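Local coordinates for lasso peptide isopeptidase AtxE2 (Asticcacaulis excentricus, PDB 5TXE), which hydrolyses the isopeptide bond of the lasso peptides astexin-2 and astexin-3, recognising their threaded loop and converting them to linear peptides, at residues P470-S475 against I483-A488; S491-R496 against G529-H534; Y573-D578 against P584-T589; V593-L598 against F618-Q623. The protein carries 1 engineered substitution. All blocks are in the same frame, centred on the assembly; numbering follows the deposited sequence.

Contact 1 of 4, residues P470-S475 against I483-A488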
loop_
_atom_site.group_PDB
_atom_site.type_symbol
_atom_site.label_atom_id
_atom_site.label_comp_id
_atom_site.label_asym_id
_atom_site.label_seq_id
_atom_site.Cartn_x
_atom_site.Cartn_y
_atom_site.Cartn_z
ATOM N N PRO A 470 -12.977 -1.860 8.987
ATOM C CA PRO A 470 -13.116 -0.972 10.120
ATOM C C PRO A 470 -12.090 -1.202 11.222
ATOM O O PRO A 470 -11.385 -2.231 11.252
ATOM C CB PRO A 470 -14.509 -1.335 10.637
ATOM C CG PRO A 470 -14.569 -2.799 10.421
ATOM C CD PRO A 470 -13.920 -2.984 9.070
ATOM N N ARG A 471 -12.065 -0.250 12.146
ATOM C CA ARG A 471 -11.335 -0.381 13.399
ATOM C C ARG A 471 -11.742 -1.605 14.218
ATOM O O ARG A 471 -12.922 -2.045 14.197
ATOM C CB ARG A 471 -11.488 0.897 14.231
ATOM C CG ARG A 471 -10.595 2.017 13.702
ATOM C CD ARG A 471 -10.522 3.209 14.642
ATOM N NE ARG A 471 -9.977 2.889 15.970
ATOM C CZ ARG A 471 -10.008 3.709 17.022
ATOM N NH1 ARG A 471 -10.535 4.924 16.918
ATOM N NH2 ARG A 471 -9.513 3.317 18.192
ATOM N N SER A 472 -10.754 -2.191 14.899
ATOM C CA SER A 472 -11.058 -3.330 15.743
ATOM C C SER A 472 -11.519 -2.830 17.127
ATOM O O SER A 472 -11.183 -1.723 17.516
ATOM C CB SER A 472 -9.839 -4.204 15.940
ATOM O OG SER A 472 -8.854 -3.488 16.646
ATOM N N GLU A 473 -12.235 -3.674 17.855
ATOM C CA GLU A 473 -12.593 -3.392 19.264
ATOM C C GLU A 473 -11.330 -3.143 20.100
ATOM O O GLU A 473 -11.281 -2.224 20.908
ATOM C CB GLU A 473 -13.398 -4.562 19.843
ATOM C CG GLU A 473 -14.722 -4.805 19.083
ATOM C CD GLU A 473 -15.513 -6.057 19.499
ATOM O OE1 GLU A 473 -15.853 -6.149 20.698
ATOM O OE2 GLU A 473 -15.817 -6.933 18.625
ATOM N N ALA A 474 -10.301 -3.964 19.876
ATOM C CA ALA A 474 -9.040 -3.863 20.607
ATOM C C ALA A 474 -8.383 -2.512 20.424
ATOM O O ALA A 474 -7.669 -2.053 21.297
ATOM C CB ALA A 474 -8.069 -4.947 20.166
ATOM N N SER A 475 -8.566 -1.889 19.262
ATOM C CA SER A 475 -7.966 -0.577 19.033
ATOM C C SER A 475 -8.604 0.515 19.927
ATOM O O SER A 475 -8.041 1.595 20.050
ATOM C CB SER A 475 -8.096 -0.183 17.572
ATOM O OG SER A 475 -9.465 0.088 17.265
ATOM N N ILE A 483 1.927 -5.308 18.868
ATOM C CA ILE A 483 2.054 -6.764 18.883
ATOM C C ILE A 483 1.072 -7.353 19.925
ATOM O O ILE A 483 0.349 -8.307 19.611
ATOM C CB ILE A 483 3.520 -7.235 19.111
ATOM C CG1 ILE A 483 4.449 -6.549 18.085
ATOM C CG2 ILE A 483 3.627 -8.762 18.996
ATOM C CD1 ILE A 483 5.911 -6.931 18.195
ATOM N N ALA A 484 1.006 -6.777 21.120
ATOM C CA ALA A 484 0.008 -7.218 22.103
ATOM C C ALA A 484 -1.449 -6.975 21.662
ATOM O O ALA A 484 -2.360 -7.717 22.029
ATOM C CB ALA A 484 0.244 -6.554 23.454
ATOM N N GLN A 485 -1.666 -5.919 20.891
ATOM C CA GLN A 485 -3.007 -5.610 20.441
ATOM C C GLN A 485 -3.437 -6.689 19.468
ATOM O O GLN A 485 -4.585 -7.172 19.520
ATOM C CB GLN A 485 -3.055 -4.252 19.713
ATOM C CG GLN A 485 -4.463 -3.780 19.362
ATOM C CD GLN A 485 -4.461 -2.425 18.653
ATOM O OE1 GLN A 485 -3.961 -1.421 19.174
ATOM N NE2 GLN A 485 -5.034 -2.391 17.470
ATOM N N SER A 486 -2.513 -7.011 18.552
ATOM C CA SER A 486 -2.708 -8.060 17.557
ATOM C C SER A 486 -3.096 -9.366 18.239
ATOM O O SER A 486 -4.000 -10.041 17.783
ATOM C CB SER A 486 -1.468 -8.285 16.660
ATOM O OG SER A 486 -1.727 -9.368 15.762
ATOM N N LYS A 487 -2.429 -9.673 19.347
ATOM C CA LYS A 487 -2.693 -10.882 20.071
ATOM C C LYS A 487 -4.125 -10.905 20.577
ATOM O O LYS A 487 -4.828 -11.919 20.415
ATOM C CB LYS A 487 -1.718 -10.997 21.205
ATOM C CG LYS A 487 -1.719 -12.317 21.885
ATOM C CD LYS A 487 -0.613 -12.282 22.925
ATOM C CE LYS A 487 -0.869 -13.281 24.033
ATOM N NZ LYS A 487 -0.923 -14.651 23.468
ATOM N N ALA A 488 -4.600 -9.787 21.101
ATOM C CA ALA A 488 -6.025 -9.701 21.455
ATOM C C ALA A 488 -6.983 -9.821 20.242
ATOM O O ALA A 488 -8.034 -10.465 20.338
ATOM C CB ALA A 488 -6.319 -8.400 22.184
#

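Contact 2 of 4, residues S491-R496 against G529-H534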
loop_
_atom_site.group_PDB
_atom_site.type_symbol
_atom_site.label_atom_id
_atom_site.label_comp_id
_atom_site.label_asym_id
_atom_site.label_seq_id
_atom_site.Cartn_x
_atom_site.Cartn_y
_atom_site.Cartn_z
ATOM N N SER A 491 -7.223 -13.490 19.157
ATOM C CA SER A 491 -7.722 -14.402 20.150
ATOM C C SER A 491 -9.105 -14.823 19.737
ATOM O O SER A 491 -10.024 -13.992 19.618
ATOM C CB SER A 491 -7.794 -13.731 21.517
ATOM O OG SER A 491 -8.570 -14.552 22.340
ATOM N N ASN A 492 -9.267 -16.112 19.472
ATOM C CA ASN A 492 -10.575 -16.643 19.042
ATOM C C ASN A 492 -11.097 -15.999 17.758
ATOM O O ASN A 492 -12.321 -15.948 17.504
ATOM C CB ASN A 492 -11.590 -16.515 20.195
ATOM C CG ASN A 492 -11.248 -17.451 21.340
ATOM O OD1 ASN A 492 -11.121 -18.655 21.142
ATOM N ND2 ASN A 492 -10.997 -16.884 22.521
ATOM N N TRP A 493 -10.157 -15.462 16.979
ATOM C CA TRP A 493 -10.490 -14.769 15.768
ATOM C C TRP A 493 -11.537 -13.654 15.976
ATOM O O TRP A 493 -12.348 -13.385 15.116
ATOM C CB TRP A 493 -11.001 -15.778 14.742
ATOM C CG TRP A 493 -9.930 -16.794 14.306
ATOM C CD1 TRP A 493 -9.782 -18.096 14.734
ATOM C CD2 TRP A 493 -8.878 -16.568 13.367
ATOM N NE1 TRP A 493 -8.730 -18.684 14.088
ATOM C CE2 TRP A 493 -8.150 -17.757 13.263
ATOM C CE3 TRP A 493 -8.505 -15.480 12.591
ATOM C CZ2 TRP A 493 -7.078 -17.880 12.421
ATOM C CZ3 TRP A 493 -7.422 -15.601 11.755
ATOM C CH2 TRP A 493 -6.734 -16.793 11.671
ATOM N N ARG A 494 -11.483 -12.979 17.109
ATOM C CA ARG A 494 -12.508 -11.983 17.449
ATOM C C ARG A 494 -12.582 -10.893 16.392
ATOM O O ARG A 494 -13.645 -10.609 15.900
ATOM C CB ARG A 494 -12.276 -11.397 18.878
ATOM C CG ARG A 494 -12.768 -12.322 20.021
ATOM C CD ARG A 494 -12.292 -11.935 21.460
ATOM N NE ARG A 494 -12.890 -10.637 21.832
ATOM C CZ ARG A 494 -13.201 -10.230 23.067
ATOM N NH1 ARG A 494 -12.994 -10.990 24.135
ATOM N NH2 ARG A 494 -13.745 -9.033 23.227
ATOM N N ASN A 495 -11.442 -10.322 15.972
ATOM C CA ASN A 495 -11.520 -9.282 14.968
ATOM C C ASN A 495 -11.938 -9.788 13.582
ATOM O O ASN A 495 -12.590 -9.068 12.837
ATOM C CB ASN A 495 -10.226 -8.466 14.861
ATOM C CG ASN A 495 -10.448 -7.149 14.100
ATOM O OD1 ASN A 495 -11.440 -6.453 14.329
ATOM N ND2 ASN A 495 -9.557 -6.830 13.192
ATOM N N ARG A 496 -11.592 -11.019 13.238
ATOM C CA ARG A 496 -11.994 -11.507 11.975
ATOM C C ARG A 496 -13.468 -11.618 11.923
ATOM O O ARG A 496 -14.080 -11.371 10.864
ATOM C CB ARG A 496 -11.411 -12.897 11.722
ATOM C CG ARG A 496 -10.936 -13.084 10.322
ATOM C CD ARG A 496 -9.620 -12.348 10.314
ATOM N NE ARG A 496 -9.461 -11.537 9.199
ATOM C CZ ARG A 496 -8.397 -10.790 8.987
ATOM N NH1 ARG A 496 -7.398 -10.773 9.836
ATOM N NH2 ARG A 496 -8.335 -10.090 7.880
ATOM N N GLY A 529 -7.031 -9.029 3.408
ATOM C CA GLY A 529 -8.260 -9.396 2.770
ATOM C C GLY A 529 -8.306 -10.829 2.346
ATOM O O GLY A 529 -9.400 -11.385 2.262
ATOM N N ALA A 530 -7.137 -11.436 2.064
ATOM C CA ALA A 530 -7.130 -12.841 1.749
ATOM C C ALA A 530 -7.555 -13.644 2.960
ATOM O O ALA A 530 -8.277 -14.624 2.828
ATOM C CB ALA A 530 -5.767 -13.299 1.302
ATOM N N THR A 531 -7.043 -13.261 4.119
ATOM C CA THR A 531 -7.396 -13.950 5.372
ATOM C C THR A 531 -8.927 -13.884 5.558
ATOM O O THR A 531 -9.587 -14.845 5.974
ATOM C CB THR A 531 -6.674 -13.276 6.533
ATOM O OG1 THR A 531 -5.270 -13.160 6.236
ATOM C CG2 THR A 531 -6.828 -14.018 7.833
ATOM N N THR A 532 -9.497 -12.736 5.228
ATOM C CA THR A 532 -10.926 -12.542 5.376
ATOM C C THR A 532 -11.644 -13.436 4.406
ATOM O O THR A 532 -12.660 -13.967 4.716
ATOM C CB THR A 532 -11.298 -11.044 5.178
ATOM O OG1 THR A 532 -10.848 -10.304 6.305
ATOM C CG2 THR A 532 -12.766 -10.833 4.996
ATOM N N VAL A 533 -11.120 -13.601 3.215
ATOM C CA VAL A 533 -11.749 -14.513 2.297
ATOM C C VAL A 533 -11.776 -15.914 2.832
ATOM O O VAL A 533 -12.779 -16.601 2.696
ATOM C CB VAL A 533 -11.035 -14.585 0.975
ATOM C CG1 VAL A 533 -11.646 -15.655 0.091
ATOM C CG2 VAL A 533 -11.126 -13.230 0.274
ATOM N N HIS A 534 -10.682 -16.351 3.431
ATOM C CA HIS A 534 -10.581 -17.761 3.854
ATOM C C HIS A 534 -11.557 -17.965 4.998
ATOM O O HIS A 534 -12.324 -18.915 5.012
ATOM C CB HIS A 534 -9.142 -18.175 4.264
ATOM C CG HIS A 534 -8.105 -17.867 3.226
ATOM N ND1 HIS A 534 -6.819 -17.474 3.547
ATOM C CD2 HIS A 534 -8.195 -17.807 1.877
ATOM C CE1 HIS A 534 -6.162 -17.236 2.433
ATOM N NE2 HIS A 534 -6.978 -17.419 1.410
#

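Contact 3 of 4, residues Y573-D578 against P584-T589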
loop_
_atom_site.group_PDB
_atom_site.type_symbol
_atom_site.label_atom_id
_atom_site.label_comp_id
_atom_site.label_asym_id
_atom_site.label_seq_id
_atom_site.Cartn_x
_atom_site.Cartn_y
_atom_site.Cartn_z
ATOM N N TYR A 573 2.085 -12.409 18.017
ATOM C CA TYR A 573 1.036 -11.628 17.360
ATOM C C TYR A 573 -0.342 -12.302 17.486
ATOM O O TYR A 573 -1.355 -11.795 16.965
ATOM C CB TYR A 573 1.351 -11.488 15.877
ATOM C CG TYR A 573 2.375 -10.446 15.535
ATOM C CD1 TYR A 573 3.731 -10.722 15.584
ATOM C CD2 TYR A 573 1.972 -9.165 15.087
ATOM C CE1 TYR A 573 4.686 -9.751 15.247
ATOM C CE2 TYR A 573 2.918 -8.187 14.759
ATOM C CZ TYR A 573 4.271 -8.480 14.836
ATOM O OH TYR A 573 5.186 -7.517 14.478
ATOM N N GLY A 574 -0.363 -13.465 18.140
ATOM C CA GLY A 574 -1.555 -14.263 18.301
ATOM C C GLY A 574 -1.746 -15.321 17.213
ATOM O O GLY A 574 -2.826 -15.924 17.135
ATOM N N ILE A 575 -0.745 -15.531 16.348
ATOM C CA ILE A 575 -0.872 -16.589 15.349
ATOM C C ILE A 575 -0.317 -17.866 15.971
ATOM O O ILE A 575 0.887 -17.939 16.239
ATOM C CB ILE A 575 -0.103 -16.253 14.069
ATOM C CG1 ILE A 575 -0.442 -14.827 13.556
ATOM C CG2 ILE A 575 -0.383 -17.297 12.991
ATOM C CD1 ILE A 575 -1.841 -14.676 13.062
ATOM N N GLU A 576 -1.145 -18.900 16.130
ATOM C CA GLU A 576 -0.712 -20.079 16.896
ATOM C C GLU A 576 0.111 -21.085 16.066
ATOM O O GLU A 576 -0.316 -22.194 15.768
ATOM C CB GLU A 576 -1.918 -20.772 17.542
ATOM C CG GLU A 576 -2.779 -19.881 18.442
ATOM C CD GLU A 576 -2.068 -19.237 19.631
ATOM O OE1 GLU A 576 -0.985 -19.689 20.056
ATOM O OE2 GLU A 576 -2.623 -18.244 20.162
ATOM N N THR A 577 1.329 -20.704 15.745
ATOM C CA THR A 577 2.205 -21.527 14.915
ATOM C C THR A 577 2.784 -22.748 15.642
ATOM O O THR A 577 3.326 -23.653 15.021
ATOM C CB THR A 577 3.337 -20.705 14.401
ATOM O OG1 THR A 577 3.998 -20.069 15.506
ATOM C CG2 THR A 577 2.785 -19.632 13.449
ATOM N N ASP A 578 2.595 -22.819 16.945
ATOM C CA ASP A 578 2.914 -24.047 17.685
ATOM C C ASP A 578 1.772 -25.098 17.654
ATOM O O ASP A 578 1.951 -26.206 18.109
ATOM C CB ASP A 578 3.293 -23.734 19.117
ATOM C CG ASP A 578 2.193 -22.940 19.884
ATOM O OD1 ASP A 578 1.228 -22.393 19.280
ATOM O OD2 ASP A 578 2.332 -22.838 21.123
ATOM N N PRO A 584 -7.084 -26.227 17.501
ATOM C CA PRO A 584 -8.311 -25.423 17.560
ATOM C C PRO A 584 -8.229 -24.070 16.808
ATOM O O PRO A 584 -9.204 -23.649 16.217
ATOM C CB PRO A 584 -8.511 -25.192 19.048
ATOM C CG PRO A 584 -7.158 -25.447 19.661
ATOM C CD PRO A 584 -6.537 -26.523 18.830
ATOM N N PHE A 585 -7.079 -23.404 16.849
ATOM C CA PHE A 585 -6.941 -22.087 16.235
ATOM C C PHE A 585 -7.159 -22.163 14.727
ATOM O O PHE A 585 -7.873 -21.390 14.195
ATOM C CB PHE A 585 -5.576 -21.548 16.616
ATOM C CG PHE A 585 -5.250 -20.244 15.999
ATOM C CD1 PHE A 585 -5.783 -19.067 16.506
ATOM C CD2 PHE A 585 -4.388 -20.186 14.897
ATOM C CE1 PHE A 585 -5.482 -17.847 15.912
ATOM C CE2 PHE A 585 -4.081 -18.977 14.303
ATOM C CZ PHE A 585 -4.636 -17.812 14.791
ATOM N N TRP A 586 -6.638 -23.178 14.071
ATOM C CA TRP A 586 -6.695 -23.301 12.623
ATOM C C TRP A 586 -8.033 -23.796 12.064
ATOM O O TRP A 586 -8.309 -23.660 10.873
ATOM C CB TRP A 586 -5.524 -24.211 12.188
ATOM C CG TRP A 586 -4.159 -23.609 12.544
ATOM C CD1 TRP A 586 -3.219 -24.097 13.447
ATOM C CD2 TRP A 586 -3.633 -22.379 12.040
ATOM N NE1 TRP A 586 -2.153 -23.221 13.521
ATOM C CE2 TRP A 586 -2.372 -22.176 12.654
ATOM C CE3 TRP A 586 -4.099 -21.445 11.127
ATOM C CZ2 TRP A 586 -1.589 -21.070 12.379
ATOM C CZ3 TRP A 586 -3.332 -20.350 10.842
ATOM C CH2 TRP A 586 -2.081 -20.159 11.478
ATOM N N ALA A 587 -8.894 -24.361 12.896
ATOM C CA ALA A 587 -10.175 -24.899 12.412
ATOM C C ALA A 587 -11.076 -23.860 11.785
ATOM O O ALA A 587 -11.915 -24.174 10.922
ATOM C CB ALA A 587 -10.910 -25.531 13.582
ATOM N N ALA A 588 -10.897 -22.604 12.171
ATOM C CA ALA A 588 -11.727 -21.544 11.595
ATOM C C ALA A 588 -11.289 -21.097 10.224
ATOM O O ALA A 588 -12.036 -20.370 9.567
ATOM C CB ALA A 588 -11.677 -20.344 12.526
ATOM N N THR A 589 -10.062 -21.457 9.806
ATOM C CA THR A 589 -9.518 -20.945 8.530
ATOM C C THR A 589 -8.810 -21.947 7.592
ATOM O O THR A 589 -8.680 -21.638 6.431
ATOM C CB THR A 589 -8.479 -19.830 8.744
ATOM O OG1 THR A 589 -7.387 -20.345 9.522
ATOM C CG2 THR A 589 -9.076 -18.616 9.445
#

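Contact 4 of 4, residues V593-L598 against F618-Q623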
loop_
_atom_site.group_PDB
_atom_site.type_symbol
_atom_site.label_atom_id
_atom_site.label_comp_id
_atom_site.label_asym_id
_atom_site.label_seq_id
_atom_site.Cartn_x
_atom_site.Cartn_y
_atom_site.Cartn_z
ATOM N N VAL A 593 -8.355 -28.680 6.752
ATOM C CA VAL A 593 -9.383 -29.109 7.719
ATOM C C VAL A 593 -10.790 -29.041 7.127
ATOM O O VAL A 593 -11.543 -29.998 7.256
ATOM C CB VAL A 593 -9.289 -28.264 8.999
ATOM C CG1 VAL A 593 -10.453 -28.523 9.957
ATOM C CG2 VAL A 593 -7.946 -28.510 9.679
ATOM N N ASN A 594 -11.129 -27.961 6.420
ATOM C CA ASN A 594 -12.497 -27.713 5.992
ATOM C C ASN A 594 -12.776 -27.953 4.535
ATOM O O ASN A 594 -13.866 -27.657 4.061
ATOM C CB ASN A 594 -12.832 -26.262 6.310
ATOM C CG ASN A 594 -12.834 -25.999 7.810
ATOM O OD1 ASN A 594 -13.702 -26.523 8.498
ATOM N ND2 ASN A 594 -11.864 -25.219 8.325
ATOM N N ALA A 595 -11.852 -28.582 3.818
ATOM C CA ALA A 595 -12.045 -28.789 2.376
ATOM C C ALA A 595 -13.391 -29.368 1.987
ATOM O O ALA A 595 -14.013 -28.951 1.009
ATOM C CB ALA A 595 -10.973 -29.712 1.816
ATOM N N SER A 596 -13.838 -30.371 2.709
ATOM C CA SER A 596 -15.049 -31.092 2.287
ATOM C C SER A 596 -16.333 -30.265 2.458
ATOM O O SER A 596 -17.335 -30.594 1.866
ATOM C CB SER A 596 -15.117 -32.460 2.987
ATOM O OG SER A 596 -15.093 -32.207 4.397
ATOM N N ARG A 597 -16.305 -29.158 3.185
ATOM C CA ARG A 597 -17.511 -28.283 3.244
ATOM C C ARG A 597 -17.354 -26.925 2.561
ATOM O O ARG A 597 -18.072 -26.006 2.803
ATOM C CB ARG A 597 -17.931 -28.058 4.696
ATOM C CG ARG A 597 -16.955 -27.316 5.579
ATOM C CD ARG A 597 -17.453 -27.576 6.981
ATOM N NE ARG A 597 -16.695 -26.996 8.073
ATOM C CZ ARG A 597 -16.922 -25.790 8.577
ATOM N NH1 ARG A 597 -17.797 -25.002 7.983
ATOM N NH2 ARG A 597 -16.227 -25.350 9.618
ATOM N N LEU A 598 -16.390 -26.813 1.683
ATOM C CA LEU A 598 -16.108 -25.550 1.090
ATOM C C LEU A 598 -16.658 -25.575 -0.332
ATOM O O LEU A 598 -15.957 -25.940 -1.311
ATOM C CB LEU A 598 -14.613 -25.339 1.135
ATOM C CG LEU A 598 -14.199 -23.910 1.368
ATOM C CD1 LEU A 598 -13.133 -23.938 2.445
ATOM C CD2 LEU A 598 -13.765 -23.271 0.038
ATOM N N PHE A 618 -5.079 -26.563 -1.596
ATOM C CA PHE A 618 -5.576 -26.802 -2.940
ATOM C C PHE A 618 -5.819 -28.295 -3.178
ATOM O O PHE A 618 -6.801 -28.695 -3.767
ATOM C CB PHE A 618 -4.604 -26.221 -3.969
ATOM C CG PHE A 618 -4.997 -26.493 -5.387
ATOM C CD1 PHE A 618 -5.903 -25.690 -6.032
ATOM C CD2 PHE A 618 -4.495 -27.583 -6.053
ATOM C CE1 PHE A 618 -6.271 -25.937 -7.322
ATOM C CE2 PHE A 618 -4.869 -27.848 -7.351
ATOM C CZ PHE A 618 -5.740 -27.002 -7.993
ATOM N N THR A 619 -4.891 -29.120 -2.740
ATOM C CA THR A 619 -4.956 -30.552 -3.029
ATOM C C THR A 619 -6.117 -31.185 -2.279
ATOM O O THR A 619 -6.803 -32.047 -2.826
ATOM C CB THR A 619 -3.639 -31.200 -2.650
ATOM O OG1 THR A 619 -2.552 -30.553 -3.370
ATOM C CG2 THR A 619 -3.655 -32.660 -2.928
ATOM N N ALA A 620 -6.387 -30.728 -1.052
ATOM C CA ALA A 620 -7.528 -31.265 -0.279
ATOM C C ALA A 620 -8.832 -30.879 -0.939
ATOM O O ALA A 620 -9.728 -31.698 -1.083
ATOM C CB ALA A 620 -7.475 -30.796 1.151
ATOM N N LEU A 621 -8.903 -29.649 -1.426
ATOM C CA LEU A 621 -10.067 -29.202 -2.149
ATOM C C LEU A 621 -10.305 -29.959 -3.413
ATOM O O LEU A 621 -11.475 -30.339 -3.693
ATOM C CB LEU A 621 -9.974 -27.722 -2.475
ATOM C CG LEU A 621 -10.106 -26.807 -1.236
ATOM C CD1 LEU A 621 -9.701 -25.386 -1.594
ATOM C CD2 LEU A 621 -11.542 -26.762 -0.680
ATOM N N GLN A 622 -9.254 -30.189 -4.221
ATOM C CA GLN A 622 -9.431 -30.989 -5.450
ATOM C C GLN A 622 -9.855 -32.398 -5.118
ATOM O O GLN A 622 -10.760 -32.961 -5.726
ATOM C CB GLN A 622 -8.190 -31.094 -6.304
ATOM C CG GLN A 622 -7.902 -29.854 -7.085
ATOM C CD GLN A 622 -7.034 -30.122 -8.334
ATOM O OE1 GLN A 622 -6.109 -30.927 -8.312
ATOM N NE2 GLN A 622 -7.356 -29.440 -9.432
ATOM N N GLN A 623 -9.205 -32.991 -4.164
ATOM C CA GLN A 623 -9.558 -34.327 -3.742
ATOM C C GLN A 623 -11.022 -34.399 -3.268
ATOM O O GLN A 623 -11.691 -35.406 -3.470
ATOM C CB GLN A 623 -8.634 -34.688 -2.625
ATOM C CG GLN A 623 -8.893 -36.036 -1.954
ATOM C CD GLN A 623 -7.776 -37.036 -2.240
ATOM O OE1 GLN A 623 -6.919 -36.819 -3.117
ATOM N NE2 GLN A 623 -7.790 -38.143 -1.506
#

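Contact 1 of 4, residues P470-S475 against I483-A488
Gln-485 reaches from helix 482-490 across to the loop turn at Ala-474 and Ser-475. Its CG lies 3.9 Å from Ala-474 CB. Further out, its amide nitrogen NE2 rests 3.8 Å from Ser-475 CB. CG is anti to the backbone N (chi1 -173°) and the chain is extended beyond it, which carries the amide over the turn. One helical turn on, Ala-488 CB meets Ala-474 CB at 4.4 Å, a loose apolar touch. The amide is held from outside the two segments. NE2 bonds to Glu-489 and OE1 to Asn-279. Glu-489 also bonds to Ser-472 OG, and this carboxylate links loop and helix where Gln-485 NE2 and Ser-472 OG stay 4.1 Å apart.

The turn is braced from within. Ser-472 OG accepts from Ser-475 N at 3.1 Å, an ST motif. Ser-475 OG donates to Ser-472 O, in the carbonyl plane and on a lone pair; the 2.5 Å between them is unusually short and its exact value doubtful. Arg-471 NE donates to Ser-475 OG at 3.1 Å, with the oxygen 17° out of the guanidinium plane. The contact joins the loop after strand 463-467 of the central sheet to the next helix, away from the annotated sites. Direct contact between the segments is thus mostly van der Waals, and a polar link between them runs through Glu-489.

Contact 2 of 4, residues S491-R496 against G529-H534
Thr-532 OG1 is gripped by two nitrogens of Arg-496. NH2 of Arg-496 donates to OG1 of Thr-532 at 3.0 Å, nearly straight at 166° and only 3° out of the guanidinium plane. NE of Arg-496 adds a weak bond to the same oxygen at 3.4 Å. Thr-532 OG1 therefore sits at the guanidinium edge. Thr-531 takes a face instead. Its CG2 stands 3.7 Å above the guanidinium plane of Arg-496, over the centre. That methyl is anti to the backbone N of Thr-531, and from there it points across the Arg-496 chain, which is bent at chi2 and chi3.

The two helices belong to the alpha/beta-hydrolase domain of the prolyl oligopeptidase family. Helix 528-539 follows the nucleophile position, where Ala-527 is an engineered replacement of the serine. The side chain of Thr-531 lies about 7 Å from that of Ala-527 and packs on the bound peptide. The side chain of Arg-496 is a similar distance from Tyr-438, which stabilises the alkoxide intermediate.

NH2 of Arg-496 also forms a salt bridge with Asp-528, just before the second segment. Together the bonds to Asp-528 and Thr-532 would fix the rotation of the guanidinium. Trp-493, at the N-cap position of helix 494-512, brings CZ3 obliquely to Thr-531 CG2 at 4.3 Å. Trp-493 NE1 bonds to Phe-585 O.

Contact 3 of 4, residues Y573-D578 against P584-T589
Gly-574 O lies 3.5 Å from Phe-585 CE1, where the loop leaves helix 563-570. Gly-574 has positive phi and is the C-prime residue of a Schellman motif that ends this helix. At these backbone angles a CB would collide with Tyr-573 O, so the position suits glycine. The whole contact lies in the long connection between helices 563-570 and 591-594 of the prolyl oligopeptidase family domain.

Ile-575 comes next. Its CG2 touches Trp-586 CH2 at 3.7 Å, and the two side chains cross at about a right angle. CG2 is more distant from Phe-585 CE2, at 4.3 Å. Ile-575 also packs on an apolar side chain of the bound lasso peptide, so this loop forms part of the binding surface.

Glu-576 is the centre of an inverse gamma turn closed by Thr-577 N to Ile-575 O. Its CG makes a CH-pi contact over the face of Phe-585, 3.8 Å from the ring centroid. Beyond CG, the bend at chi2 (-59°) turns the carboxylate, its plane 86° to the ring, off to Lys-571. OE1 forms a salt bridge with Lys-571 NZ, and Asp-578 OD2 forms a second one with the same nitrogen. The Phe-585 ring also stacks with Trp-493. NE1 of Trp-586 donates to O of Glu-576 at 3.1 Å, with the nitrogen 46° out of the carbonyl plane.

Thr-577 bonds to Ser-567 O through its OG1, and its side chain is about 6 Å from that of Asn-562, which binds astexin-3. Thr-577 N lies at the indole edge, 4.5 Å from Trp-586 CZ2.

Contact 4 of 4, residues V593-L598 against F618-Q623
Ala-595 and Leu-621 bring their backbones close, with CA atoms 5.0 Å apart, where a short 3-10 segment after helix 591-594 meets helix 615-623. This is plain apolar packing in the alpha/beta-hydrolase domain of the prolyl oligopeptidase family, away from the annotated sites. It joins two helical pieces that lie before and after strand 602-607 of the central sheet.

The near approach rests on small residues. Ala-595 CB points toward the other helix and meets Ala-620 CB at 3.7 Å. The same methyl lies equally close to the backbone carbonyl carbon of Ala-620, so it sits against the helix surface itself. Leu-621 works from the next position. Its chi1 (-70°) sets CG beside the backbone N, and with chi2 at 168° the CD2 branch reaches the other segment. There CD2 rests against the backbone of Ala-595 as well as its methyl, 3.9 Å from Ala-595 CB.

Leu-598 follows after the 3-10 segment. It also packs on Phe-591 and on Ile-538 of helix 528-539, while Leu-621 packs on Phe-591 and on Val-628 of strand 628-633. The two leucines thus share Phe-591 as a neighbour. Asn-594 points its CB away from helix 615-623, and its ND2 bonds to Ala-587 O and Ser-590 O. Between the leucines themselves, CB of Leu-598 meets the CD2 methyl of Leu-621 at 3.8 Å.

The four contacts follow one another in series; none nests within or crosses another. Contact 1 closes the short loop between strand 463-467 and helix 482-490. Contact 2 then spans 32 residues, bringing the start of helix 494-512 to helix 528-539. Ser-472 and Asn-495 touch between these two. Contact 3 closes a tight loop of five residues after helix 563-570. It reaches back to contact 1 through Ser-486 and Tyr-573, and packs on contact 2 around Trp-493. Contact 4 encloses strand 602-607 and lies farthest from contact 1, with centres about 31 Å apart. Ala-587 and Asn-594 connect contacts 3 and 4.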